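Sensor protein (Pseudomonas syringae pv. tomato, PDB 2R8R) is probably a membrane-bound, ATP-dependent histidine kinase of a two-component system, represented here by the N-terminal P-loop NTPase-type domain of KdpD. Local coordinates at residues G18-M23 with Y121-V126; A22-A27 with L87-E92; M70-M75 with T96-S101. All blocks are in the same frame, centred on the assembly; numbering follows the deposited sequence.

Interaction 1 of 3, residues G18-M23 with Y121-V126; sequences GKTYAM and YTTVNV. With SO4 (sulfate ion), chain C.
The probable P-loop end of helix 19-32 meets strand 119-125 through K19, M23 and their partners Y121, T123 and N125, the short helix and strand segments running nearly antiparallel at 165° with axes 8.4 Å apart. T123 faces the first helical turn: its CG2 reaches K19 CB at 4.0 Å, and its hydroxyl has its partner in D91. The K19 chain runs straight from the helix past the strand, then bends at chi3 and chi4, bringing CD within 3.5 Å of V124 O and folding NZ back over a sulfate ion. Sequence and geometry fit a Walker A loop. NZ and the K19 amide both bond sulfate O3, although the NZ distance, 2.5 Å, is short enough to be taken with caution; T20 N donates to sulfate O4 almost straight (3.0 Å, 169°), and G18 N and G16 N add further bonds. These donors, mostly backbone amides, are consistent with the ion, probably from the crystallisation liquor, marking a nucleotide phosphate position. N125 crosses the lysine tip at about a right angle. Its ND2 sits 2.8 Å from K19 NZ, too close for two donors, so the modelled orientation of the amide is doubtful; as modelled, a water accepts from NZ and donates to N125 OD1. One turn further along the helix, the selenomethionine M23 slides alongside Y121 in the opposite direction, CG to Y121 CB at 3.8 Å, its selenium near the Y121 carbonyl and M23 O at the edge of the tyrosine ring, in its plane.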
loop_
_atom_site.group_PDB
_atom_site.type_symbol
_atom_site.label_atom_id
_atom_site.label_comp_id
_atom_site.label_asym_id
_atom_site.label_seq_id
_atom_site.Cartn_x
_atom_site.Cartn_y
_atom_site.Cartn_z
ATOM N N GLY A 18 7.611 5.828 4.261
ATOM C CA GLY A 18 8.580 5.049 3.484
ATOM C C GLY A 18 8.220 3.617 3.169
ATOM O O GLY A 18 9.077 2.813 2.878
ATOM N N LYS A 19 6.947 3.300 3.195
ATOM C CA LYS A 19 6.463 1.928 2.908
ATOM C C LYS A 19 6.838 1.438 1.517
ATOM O O LYS A 19 7.382 0.330 1.359
ATOM C CB LYS A 19 4.942 1.871 3.010
ATOM C CG LYS A 19 4.336 2.163 4.364
ATOM C CD LYS A 19 2.778 2.011 4.301
ATOM C CE LYS A 19 2.033 3.038 3.393
ATOM N NZ LYS A 19 2.341 4.464 3.841
ATOM N N THR A 20 6.530 2.255 0.503
ATOM C CA THR A 20 6.799 1.871 -0.881
ATOM C C THR A 20 8.279 1.716 -1.177
ATOM O O THR A 20 8.689 0.731 -1.770
ATOM C CB THR A 20 6.231 2.870 -1.856
ATOM O OG1 THR A 20 4.825 2.847 -1.717
ATOM C CG2 THR A 20 6.562 2.487 -3.270
ATOM N N TYR A 21 9.080 2.669 -0.721
ATOM C CA TYR A 21 10.521 2.571 -0.849
ATOM C C TYR A 21 11.054 1.264 -0.210
ATOM O O TYR A 21 11.874 0.567 -0.819
ATOM C CB TYR A 21 11.179 3.797 -0.208
ATOM C CG TYR A 21 12.676 3.870 -0.450
ATOM C CD1 TYR A 21 13.160 4.462 -1.604
ATOM C CD2 TYR A 21 13.599 3.373 0.464
ATOM C CE1 TYR A 21 14.493 4.560 -1.868
ATOM C CE2 TYR A 21 14.975 3.469 0.200
ATOM C CZ TYR A 21 15.396 4.064 -0.987
ATOM O OH TYR A 21 16.731 4.213 -1.341
ATOM N N ALA A 22 10.603 0.953 1.007
ATOM C CA ALA A 22 10.983 -0.283 1.695
ATOM C C ALA A 22 10.606 -1.531 0.884
ATOM O O ALA A 22 11.424 -2.433 0.705
ATOM C CB ALA A 22 10.396 -0.353 3.108
HETATM N N MSE A 23 9.385 -1.550 0.366
HETATM C CA MSE A 23 8.957 -2.604 -0.508
HETATM C C MSE A 23 9.845 -2.763 -1.770
HETATM O O MSE A 23 10.133 -3.908 -2.182
HETATM C CB MSE A 23 7.489 -2.424 -0.903
HETATM C CG MSE A 23 7.021 -3.503 -1.894
HETATM SE SE MSE A 23 5.184 -3.357 -2.498
HETATM C CE MSE A 23 5.295 -1.629 -3.435
ATOM N N TYR A 121 4.189 -8.801 -2.306
ATOM C CA TYR A 121 4.568 -7.730 -1.347
ATOM C C TYR A 121 3.527 -6.628 -1.498
ATOM O O TYR A 121 3.102 -6.320 -2.608
ATOM C CB TYR A 121 5.951 -7.127 -1.663
ATOM C CG TYR A 121 7.187 -7.968 -1.334
ATOM C CD1 TYR A 121 7.096 -9.268 -0.881
ATOM C CD2 TYR A 121 8.477 -7.429 -1.521
ATOM C CE1 TYR A 121 8.243 -10.030 -0.610
ATOM C CE2 TYR A 121 9.618 -8.175 -1.239
ATOM C CZ TYR A 121 9.490 -9.476 -0.772
ATOM O OH TYR A 121 10.632 -10.195 -0.480
ATOM N N THR A 122 3.099 -6.063 -0.375
ATOM C CA THR A 122 2.074 -5.015 -0.383
ATOM C C THR A 122 2.334 -3.994 0.709
ATOM O O THR A 122 3.108 -4.232 1.618
ATOM C CB THR A 122 0.603 -5.621 -0.280
ATOM O OG1 THR A 122 -0.357 -4.626 -0.662
ATOM C CG2 THR A 122 0.269 -6.139 1.131
ATOM N N THR A 123 1.695 -2.842 0.587
ATOM C CA THR A 123 1.785 -1.772 1.586
ATOM C C THR A 123 0.384 -1.419 2.071
ATOM O O THR A 123 -0.589 -1.526 1.323
ATOM C CB THR A 123 2.426 -0.547 0.983
ATOM O OG1 THR A 123 1.564 -0.060 -0.038
ATOM C CG2 THR A 123 3.802 -0.903 0.371
ATOM N N VAL A 124 0.278 -1.022 3.335
ATOM C CA VAL A 124 -0.954 -0.510 3.850
ATOM C C VAL A 124 -0.675 0.432 5.021
ATOM O O VAL A 124 0.240 0.182 5.818
ATOM C CB VAL A 124 -1.878 -1.654 4.290
ATOM C CG1 VAL A 124 -1.399 -2.298 5.641
ATOM C CG2 VAL A 124 -3.357 -1.176 4.340
ATOM N N ASN A 125 -1.473 1.503 5.113
ATOM C CA ASN A 125 -1.530 2.356 6.318
ATOM C C ASN A 125 -2.507 1.818 7.347
ATOM O O ASN A 125 -3.539 1.275 6.996
ATOM C CB ASN A 125 -1.879 3.791 5.965
ATOM C CG ASN A 125 -0.761 4.488 5.291
ATOM O OD1 ASN A 125 -0.938 5.159 4.259
ATOM N ND2 ASN A 125 0.416 4.301 5.820
ATOM N N VAL A 126 -2.175 1.990 8.618
ATOM C CA VAL A 126 -2.921 1.344 9.696
ATOM C C VAL A 126 -4.392 1.763 9.772
ATOM O O VAL A 126 -5.214 0.981 10.238
ATOM C CB VAL A 126 -2.241 1.564 11.054
ATOM C CG1 VAL A 126 -2.406 2.996 11.529
ATOM C CG2 VAL A 126 -2.789 0.587 12.034
HETATM S S SO4 C . 4.894 5.842 1.847
HETATM O O1 SO4 C . 3.659 6.540 1.614
HETATM O O2 SO4 C . 6.063 6.652 1.737
HETATM O O3 SO4 C . 4.655 5.288 3.184
HETATM O O4 SO4 C . 5.091 4.883 0.750
HETATM O O HOH W 1 0.557 5.664 2.169
#

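Interaction 2 of 3, residues A22-A27 with L87-E92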
loop_
_atom_site.group_PDB
_atom_site.type_symbol
_atom_site.label_atom_id
_atom_site.label_comp_id
_atom_site.label_asym_id
_atom_site.label_seq_id
_atom_site.Cartn_x
_atom_site.Cartn_y
_atom_site.Cartn_z
ATOM N N ALA A 22 10.603 0.953 1.007
ATOM C CA ALA A 22 10.983 -0.283 1.695
ATOM C C ALA A 22 10.606 -1.531 0.884
ATOM O O ALA A 22 11.424 -2.433 0.705
ATOM C CB ALA A 22 10.396 -0.353 3.108
HETATM N N MSE A 23 9.385 -1.550 0.366
HETATM C CA MSE A 23 8.957 -2.604 -0.508
HETATM C C MSE A 23 9.845 -2.763 -1.770
HETATM O O MSE A 23 10.133 -3.908 -2.182
HETATM C CB MSE A 23 7.489 -2.424 -0.903
HETATM C CG MSE A 23 7.021 -3.503 -1.894
HETATM SE SE MSE A 23 5.184 -3.357 -2.498
HETATM C CE MSE A 23 5.295 -1.629 -3.435
ATOM N N LEU A 24 10.247 -1.637 -2.381
ATOM C CA LEU A 24 11.011 -1.691 -3.603
ATOM C C LEU A 24 12.444 -2.146 -3.354
ATOM O O LEU A 24 12.985 -2.896 -4.183
ATOM C CB LEU A 24 10.964 -0.355 -4.355
ATOM C CG LEU A 24 9.591 0.058 -4.935
ATOM C CD1 LEU A 24 9.764 1.360 -5.709
ATOM C CD2 LEU A 24 8.993 -1.023 -5.823
ATOM N N GLN A 25 13.030 -1.739 -2.205
ATOM C CA GLN A 25 14.346 -2.256 -1.775
ATOM C C GLN A 25 14.304 -3.739 -1.451
ATOM O O GLN A 25 15.236 -4.468 -1.767
ATOM C CB GLN A 25 14.888 -1.511 -0.546
ATOM C CG GLN A 25 15.367 -0.073 -0.782
ATOM C CD GLN A 25 16.649 0.008 -1.636
ATOM O OE1 GLN A 25 17.092 -0.987 -2.231
ATOM N NE2 GLN A 25 17.247 1.188 -1.681
ATOM N N ALA A 26 13.231 -4.205 -0.826
ATOM C CA ALA A 26 13.083 -5.637 -0.558
ATOM C C ALA A 26 13.022 -6.387 -1.882
ATOM O O ALA A 26 13.590 -7.467 -2.035
ATOM C CB ALA A 26 11.851 -5.916 0.286
ATOM N N ALA A 27 12.342 -5.790 -2.840
ATOM C CA ALA A 27 12.119 -6.390 -4.160
ATOM C C ALA A 27 13.420 -6.505 -4.990
ATOM O O ALA A 27 13.627 -7.467 -5.712
ATOM C CB ALA A 27 11.070 -5.592 -4.895
ATOM N N LEU A 87 7.120 -13.197 -7.785
ATOM C CA LEU A 87 6.784 -12.149 -6.807
ATOM C C LEU A 87 6.116 -10.993 -7.510
ATOM O O LEU A 87 6.643 -10.476 -8.496
ATOM C CB LEU A 87 8.044 -11.619 -6.135
ATOM C CG LEU A 87 7.937 -10.481 -5.083
ATOM C CD1 LEU A 87 6.967 -10.846 -3.929
ATOM C CD2 LEU A 87 9.319 -10.120 -4.551
ATOM N N VAL A 88 4.940 -10.587 -7.023
ATOM C CA VAL A 88 4.266 -9.370 -7.531
ATOM C C VAL A 88 4.230 -8.286 -6.451
ATOM O O VAL A 88 3.901 -8.546 -5.287
ATOM C CB VAL A 88 2.848 -9.644 -8.125
ATOM C CG1 VAL A 88 2.212 -8.362 -8.661
ATOM C CG2 VAL A 88 2.951 -10.642 -9.251
ATOM N N LEU A 89 4.626 -7.077 -6.853
ATOM C CA LEU A 89 4.562 -5.907 -5.987
ATOM C C LEU A 89 3.264 -5.146 -6.208
ATOM O O LEU A 89 2.918 -4.771 -7.354
ATOM C CB LEU A 89 5.750 -4.976 -6.244
ATOM C CG LEU A 89 7.094 -5.686 -6.303
ATOM C CD1 LEU A 89 8.169 -4.612 -6.464
ATOM C CD2 LEU A 89 7.307 -6.564 -5.079
ATOM N N VAL A 90 2.542 -4.957 -5.110
ATOM C CA VAL A 90 1.172 -4.386 -5.120
ATOM C C VAL A 90 1.008 -3.351 -3.987
ATOM O O VAL A 90 0.815 -3.722 -2.824
ATOM C CB VAL A 90 0.100 -5.484 -4.966
ATOM C CG1 VAL A 90 -1.351 -4.866 -4.974
ATOM C CG2 VAL A 90 0.265 -6.577 -6.051
ATOM N N ASP A 91 1.141 -2.062 -4.328
ATOM C CA ASP A 91 0.851 -0.974 -3.395
ATOM C C ASP A 91 -0.618 -0.955 -3.004
ATOM O O ASP A 91 -1.475 -1.344 -3.785
ATOM C CB ASP A 91 1.279 0.391 -3.969
ATOM C CG ASP A 91 2.594 0.882 -3.376
ATOM O OD1 ASP A 91 2.754 0.810 -2.129
ATOM O OD2 ASP A 91 3.455 1.358 -4.146
ATOM N N GLU A 92 -0.891 -0.560 -1.767
ATOM C CA GLU A 92 -2.235 -0.213 -1.328
ATOM C C GLU A 92 -3.240 -1.359 -1.206
ATOM O O GLU A 92 -4.177 -1.478 -1.998
ATOM C CB GLU A 92 -2.766 0.967 -2.149
ATOM C CG GLU A 92 -1.897 2.201 -1.836
ATOM C CD GLU A 92 -2.229 3.480 -2.602
ATOM O OE1 GLU A 92 -3.308 3.555 -3.274
ATOM O OE2 GLU A 92 -1.379 4.417 -2.499
#
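L89 rises from strand 87-90 toward helix 19-32 and meets M23, L24 and A27 in turn. At its base, CB lies 4.1 Å from the selenium of the selenomethionine M23, and the two chains slide past each other in opposite directions. With CG anti to the carbonyl carbon (chi1 -47°), the isobutyl fork is tipped onto the next stretch of helix. There CD1 meets two residues from directions about a right angle apart: it is 3.7 Å from L24 CD2, the end of an obliquely crossing leucine, and 3.4 Å from A27 CB, a tighter carbon pair than ordinary van der Waals contact. CD2 touches the same alanine methyl more loosely, at 3.9 Å.

Beyond the leucine, M23 continues toward the C-terminal end of the strand. Its selenium passes 4.0 Å from V90 N, and the bend at chi3 (64°) sets CE against the D91 carboxylate, 3.6 Å from OD2 and only slightly farther from OD1. The methyl offers that acid no hydrogen bond. D91 is instead held by outside donors, OD2 by the E43 amide and OD1 by the hydroxyls of T20 and T123. Apolar contacts therefore carry the helix-strand interface, while the polar group stands at the end near the sulfate, probably the phosphate site. A hydrophobic strand followed directly by an acid, packed under the helix that follows a P-loop, is the arrangement expected of a Walker B strand in a P-loop NTPase, a role D91 probably fills here.

Interaction 3 of 3, residues M70-M75 with T96-S101; sequences MTLEEM and TNAPGS
E74 reaches from strand 70-74 into the loop 96-101, where its carboxylate accepts the backbone N-H of A98: A98 N to E74 OE2 is 2.9 Å, with the donor 39° out of the carboxylate plane. This is the buried, polar side of the contact. Chi1 (-89°, CG opposite the carbonyl carbon) lays CG 3.8 Å from both A98 CB and S101 OG, and the bend at chi2 (-35°) then turns the carboxylate to A98 N. N97 crosses it at about a right angle. Its OD1 faces E74 OE1 at 3.4 Å, two acceptors that gain nothing from each other; OE1 has a salt bridge with R106, and N97 ND2 bonds H103 O.

Two residues earlier, the contact is apolar and more open. L72 CD1 touches A98 CB at 3.7 Å and presses on P99 CD at 3.5 Å, tight for two carbons, although P99 and G100 form the exposed edge. The chain turns outward there, in a type II beta turn running from A98 to S101. S101 OG reinforces the weak backbone bond S101 N to A98 O, donating to the same oxygen at 2.6 Å from within the plane of the carbonyl, toward one of its lone pairs. H95 NE2 is a further partner of E74 OE2, so the buried carboxylate is gripped by an amide, an imidazole and a guanidinium group, which would favour its ionised form.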
loop_
_atom_site.group_PDB
_atom_site.type_symbol
_atom_site.label_atom_id
_atom_site.label_comp_id
_atom_site.label_asym_id
_atom_site.label_seq_id
_atom_site.Cartn_x
_atom_site.Cartn_y
_atom_site.Cartn_z
HETATM N N MSE A 70 -12.492 10.927 -15.074
HETATM C CA MSE A 70 -11.219 10.504 -14.491
HETATM C C MSE A 70 -10.682 9.288 -15.228
HETATM O O MSE A 70 -11.439 8.380 -15.588
HETATM C CB MSE A 70 -11.378 10.155 -13.005
HETATM C CG MSE A 70 -12.190 11.145 -12.151
HETATM SE SE MSE A 70 -12.531 10.459 -10.316
HETATM C CE MSE A 70 -14.138 9.385 -10.633
ATOM N N THR A 71 -9.364 9.292 -15.448
ATOM C CA THR A 71 -8.628 8.122 -15.909
ATOM C C THR A 71 -8.215 7.327 -14.684
ATOM O O THR A 71 -7.391 7.788 -13.903
ATOM C CB THR A 71 -7.381 8.523 -16.716
ATOM O OG1 THR A 71 -7.786 9.233 -17.892
ATOM C CG2 THR A 71 -6.567 7.288 -17.125
ATOM N N LEU A 72 -8.831 6.154 -14.524
ATOM C CA LEU A 72 -8.557 5.207 -13.451
ATOM C C LEU A 72 -7.555 4.161 -13.951
ATOM O O LEU A 72 -7.603 3.795 -15.102
ATOM C CB LEU A 72 -9.862 4.526 -13.011
ATOM C CG LEU A 72 -10.982 5.428 -12.444
ATOM C CD1 LEU A 72 -12.126 4.631 -11.814
ATOM C CD2 LEU A 72 -10.391 6.405 -11.432
ATOM N N GLU A 73 -6.621 3.741 -13.085
ATOM C CA GLU A 73 -5.588 2.731 -13.391
ATOM C C GLU A 73 -5.753 1.571 -12.419
ATOM O O GLU A 73 -5.947 1.786 -11.226
ATOM C CB GLU A 73 -4.177 3.298 -13.221
ATOM C CG GLU A 73 -3.847 4.544 -14.030
ATOM C CD GLU A 73 -2.598 5.225 -13.517
ATOM O OE1 GLU A 73 -2.426 5.321 -12.275
ATOM O OE2 GLU A 73 -1.749 5.650 -14.344
ATOM N N GLU A 74 -5.725 0.345 -12.929
ATOM C CA GLU A 74 -5.687 -0.835 -12.090
ATOM C C GLU A 74 -4.576 -1.745 -12.554
ATOM O O GLU A 74 -4.198 -1.750 -13.721
ATOM C CB GLU A 74 -6.977 -1.673 -12.207
ATOM C CG GLU A 74 -8.119 -1.372 -11.284
ATOM C CD GLU A 74 -7.724 -0.946 -9.921
ATOM O OE1 GLU A 74 -6.792 -1.554 -9.359
ATOM O OE2 GLU A 74 -8.376 -0.021 -9.399
HETATM N N MSE A 75 -4.103 -2.542 -11.606
HETATM C CA MSE A 75 -3.285 -3.675 -11.863
HETATM C C MSE A 75 -3.967 -4.600 -12.893
HETATM O O MSE A 75 -5.204 -4.862 -12.832
HETATM C CB MSE A 75 -3.092 -4.404 -10.560
HETATM C CG MSE A 75 -2.240 -5.574 -10.637
HETATM SE SE MSE A 75 -2.241 -6.528 -8.947
HETATM C CE MSE A 75 -4.066 -6.945 -8.804
ATOM N N THR A 96 -9.950 0.043 -3.146
ATOM C CA THR A 96 -11.205 -0.355 -3.777
ATOM C C THR A 96 -11.016 -0.165 -5.275
ATOM O O THR A 96 -10.685 0.930 -5.712
ATOM C CB THR A 96 -12.382 0.497 -3.232
ATOM O OG1 THR A 96 -12.596 0.146 -1.860
ATOM C CG2 THR A 96 -13.694 0.252 -4.006
ATOM N N ASN A 97 -11.169 -1.245 -6.045
ATOM C CA ASN A 97 -10.853 -1.242 -7.469
ATOM C C ASN A 97 -11.809 -0.387 -8.314
ATOM O O ASN A 97 -12.926 -0.140 -7.934
ATOM C CB ASN A 97 -10.854 -2.674 -8.037
ATOM C CG ASN A 97 -9.747 -3.547 -7.472
ATOM O OD1 ASN A 97 -8.746 -3.053 -6.971
ATOM N ND2 ASN A 97 -9.929 -4.858 -7.562
ATOM N N ALA A 98 -11.320 0.008 -9.481
ATOM C CA ALA A 98 -12.012 0.793 -10.472
ATOM C C ALA A 98 -13.237 0.044 -10.912
ATOM O O ALA A 98 -13.177 -1.187 -11.036
ATOM C CB ALA A 98 -11.055 1.044 -11.703
ATOM N N PRO A 99 -14.354 0.768 -11.169
ATOM C CA PRO A 99 -15.574 0.093 -11.628
ATOM C C PRO A 99 -15.342 -0.817 -12.838
ATOM O O PRO A 99 -14.556 -0.488 -13.718
ATOM C CB PRO A 99 -16.516 1.275 -11.991
ATOM C CG PRO A 99 -16.038 2.414 -11.128
ATOM C CD PRO A 99 -14.536 2.239 -11.105
ATOM N N GLY A 100 -16.029 -1.961 -12.870
ATOM C CA GLY A 100 -15.853 -2.929 -13.952
ATOM C C GLY A 100 -14.773 -3.968 -13.684
ATOM O O GLY A 100 -14.504 -4.824 -14.530
ATOM N N SER A 101 -14.144 -3.896 -12.508
ATOM C CA SER A 101 -13.097 -4.826 -12.143
ATOM C C SER A 101 -13.772 -6.101 -11.697
ATOM O O SER A 101 -14.852 -6.073 -11.131
ATOM C CB SER A 101 -12.248 -4.252 -11.014
ATOM O OG SER A 101 -11.513 -3.136 -11.462
#

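In the fold
Interactions 1 and 2 form one continuous layer: helix 19-32 packs along the neighbouring strands 119-125 and 87-90 of the parallel sheet, nearly antiparallel to both; the contacts share A22 and M23, and their centres are 7 Å apart. Y121 also packs against L87 and A26, joining the two. Interaction 3 sits at the periphery, its centre about 20 Å from either, where the loop 96-101 packs on strand 70-74 of the two-stranded sheet; it touches interaction 2 where M75 SE meets V90 CG2 at 3.8 Å. Along the chain, the helix comes first, then 70-75, 87-92, 96-101 and 121-126. Loop 96-101 thus leads from the probable Walker B strand to the hairpin before the chain re-enters the core.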